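Local coordinates for immunogenic protein MPT63/MPB63 (Mycobacterium tuberculosis, PDB 1LMI) that is a major secreted, immunogenic beta-sandwich protein of unknown molecular function, regarded as an immunoprotective extracellular antigen of the tubercle bacillus, at residues Tyr41-Gln46 and Tyr106-Gly111. Numbering follows the deposited sequence.
Sequences YPVAGQ and YFDVTG
The carboxylate of D108 spans two successive backbone amides of the loop that links strands 22-33 and 46-56, one oxygen to each. OD2 takes the N-H of A44 at 2.7 Å in a nearly straight bond (173°), while OD1 accepts from N of G45 at 2.8 Å along a more bent path (145°). Both oxygens use their syn lone pairs, a forked grip that suits aspartate: its short chain, with CG anti to the backbone N (chi1 -175°), carries the group across to the loop. Hydrocarbon flanks this polar pair. CG1 of V43 lies 3.7 Å from OD1, and the Y41 ring presents its edge, CE1 near OD2, with ring and carboxylate planes almost perpendicular. On the G45 side, CG2 of T110 meets CB of A44 at 3.9 Å. With no CB, G45 can make a CA-H...O contact, its CA 3.4 Å from O of V109. Beyond it, Q46 and V109 form an antiparallel hydrogen-bonded pair, N of Q46 to O of V109 at 2.9 Å and N of V109 to O of Q46 at 2.8 Å. This pair joins strand 46-56 to 100-109, outermost within the chain in the sandwich's four-stranded antiparallel sheet; V109 also packs on W48 and Y78. Two N-H donors would favour the anionic form of D108, and the paired bonds probably hold the loop beside the strand end.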
loop_
_atom_site.group_PDB
_atom_site.type_symbol
_atom_site.label_atom_id
_atom_site.label_comp_id
_atom_site.label_asym_id
_atom_site.label_seq_id
_atom_site.Cartn_x
_atom_site.Cartn_y
_atom_site.Cartn_z
ATOM N N TYR A 41 -10.696 -16.002 -4.307
ATOM C CA TYR A 41 -9.778 -15.328 -5.214
ATOM C C TYR A 41 -8.931 -16.384 -5.939
ATOM O O TYR A 41 -8.483 -17.327 -5.270
ATOM C CB TYR A 41 -8.849 -14.309 -4.508
ATOM C CG TYR A 41 -7.955 -13.653 -5.555
ATOM C CD1 TYR A 41 -6.650 -14.037 -5.824
ATOM C CD2 TYR A 41 -8.480 -12.610 -6.299
ATOM C CE1 TYR A 41 -5.859 -13.433 -6.785
ATOM C CE2 TYR A 41 -7.723 -11.984 -7.268
ATOM C CZ TYR A 41 -6.425 -12.398 -7.500
ATOM O OH TYR A 41 -5.703 -11.750 -8.472
ATOM N N PRO A 42 -8.687 -16.255 -7.238
ATOM C CA PRO A 42 -7.827 -17.230 -7.943
ATOM C C PRO A 42 -6.333 -16.979 -7.780
ATOM O O PRO A 42 -5.605 -16.565 -8.667
ATOM C CB PRO A 42 -8.271 -17.022 -9.403
ATOM C CG PRO A 42 -8.570 -15.561 -9.491
ATOM C CD PRO A 42 -9.214 -15.240 -8.166
ATOM N N VAL A 43 -5.800 -17.275 -6.595
ATOM C CA VAL A 43 -4.370 -17.189 -6.277
ATOM C C VAL A 43 -3.503 -18.085 -7.130
ATOM O O VAL A 43 -3.796 -19.309 -7.181
ATOM C CB VAL A 43 -4.218 -17.609 -4.793
ATOM C CG1 VAL A 43 -2.742 -17.723 -4.397
ATOM C CG2 VAL A 43 -4.945 -16.654 -3.858
ATOM N N ALA A 44 -2.468 -17.575 -7.779
ATOM C CA ALA A 44 -1.592 -18.382 -8.609
ATOM C C ALA A 44 -0.294 -18.741 -7.896
ATOM O O ALA A 44 0.368 -19.725 -8.240
ATOM C CB ALA A 44 -1.219 -17.687 -9.918
ATOM N N GLY A 45 0.078 -17.921 -6.922
ATOM C CA GLY A 45 1.350 -18.164 -6.259
ATOM C C GLY A 45 1.140 -18.237 -4.753
ATOM O O GLY A 45 0.286 -18.964 -4.235
ATOM N N GLN A 46 1.977 -17.454 -4.058
ATOM C CA GLN A 46 1.922 -17.377 -2.613
ATOM C C GLN A 46 1.334 -16.040 -2.134
ATOM O O GLN A 46 1.856 -15.016 -2.568
ATOM C CB GLN A 46 3.350 -17.518 -2.070
ATOM C CG GLN A 46 3.428 -17.285 -0.564
ATOM C CD GLN A 46 2.784 -18.391 0.230
ATOM O OE1 GLN A 46 3.049 -19.578 0.004
ATOM N NE2 GLN A 46 1.940 -18.047 1.186
ATOM N N TYR A 106 -2.922 -7.268 0.585
ATOM C CA TYR A 106 -2.395 -8.543 0.112
ATOM C C TYR A 106 -1.884 -8.506 -1.319
ATOM O O TYR A 106 -2.280 -7.640 -2.091
ATOM C CB TYR A 106 -3.524 -9.583 0.240
ATOM C CG TYR A 106 -3.928 -9.795 1.692
ATOM C CD1 TYR A 106 -3.144 -10.597 2.496
ATOM C CD2 TYR A 106 -5.053 -9.195 2.243
ATOM C CE1 TYR A 106 -3.473 -10.821 3.822
ATOM C CE2 TYR A 106 -5.390 -9.406 3.573
ATOM C CZ TYR A 106 -4.594 -10.221 4.349
ATOM O OH TYR A 106 -4.934 -10.411 5.678
ATOM N N PHE A 107 -1.025 -9.468 -1.662
ATOM C CA PHE A 107 -0.419 -9.585 -2.991
ATOM C C PHE A 107 -0.349 -11.065 -3.400
ATOM O O PHE A 107 -0.209 -11.919 -2.511
ATOM C CB PHE A 107 0.991 -8.990 -3.014
ATOM C CG PHE A 107 1.102 -7.601 -2.414
ATOM C CD1 PHE A 107 0.865 -6.470 -3.160
ATOM C CD2 PHE A 107 1.452 -7.475 -1.077
ATOM C CE1 PHE A 107 0.959 -5.233 -2.578
ATOM C CE2 PHE A 107 1.539 -6.211 -0.485
ATOM C CZ PHE A 107 1.290 -5.082 -1.234
ATOM N N ASP A 108 -0.416 -11.393 -4.674
ATOM C CA ASP A 108 -0.245 -12.788 -5.113
ATOM C C ASP A 108 1.140 -12.930 -5.709
ATOM O O ASP A 108 1.411 -12.499 -6.829
ATOM C CB ASP A 108 -1.327 -13.118 -6.148
ATOM C CG ASP A 108 -1.334 -14.561 -6.594
ATOM O OD1 ASP A 108 -0.518 -15.336 -6.039
ATOM O OD2 ASP A 108 -2.159 -14.885 -7.487
ATOM N N VAL A 109 2.103 -13.475 -4.937
ATOM C CA VAL A 109 3.482 -13.473 -5.386
ATOM C C VAL A 109 3.754 -14.722 -6.226
ATOM O O VAL A 109 3.737 -15.830 -5.706
ATOM C CB VAL A 109 4.433 -13.377 -4.176
ATOM C CG1 VAL A 109 5.887 -13.586 -4.589
ATOM C CG2 VAL A 109 4.263 -12.036 -3.454
ATOM N N THR A 110 3.973 -14.473 -7.503
ATOM C CA THR A 110 4.184 -15.571 -8.432
ATOM C C THR A 110 5.619 -15.704 -8.902
ATOM O O THR A 110 5.947 -16.583 -9.717
ATOM C CB THR A 110 3.308 -15.332 -9.693
ATOM O OG1 THR A 110 3.643 -14.047 -10.184
ATOM C CG2 THR A 110 1.839 -15.401 -9.337
ATOM N N GLY A 111 6.532 -14.868 -8.470
ATOM C CA GLY A 111 7.930 -14.944 -8.818
ATOM C C GLY A 111 8.804 -14.761 -7.573
ATOM O O GLY A 111 8.353 -15.199 -6.505
#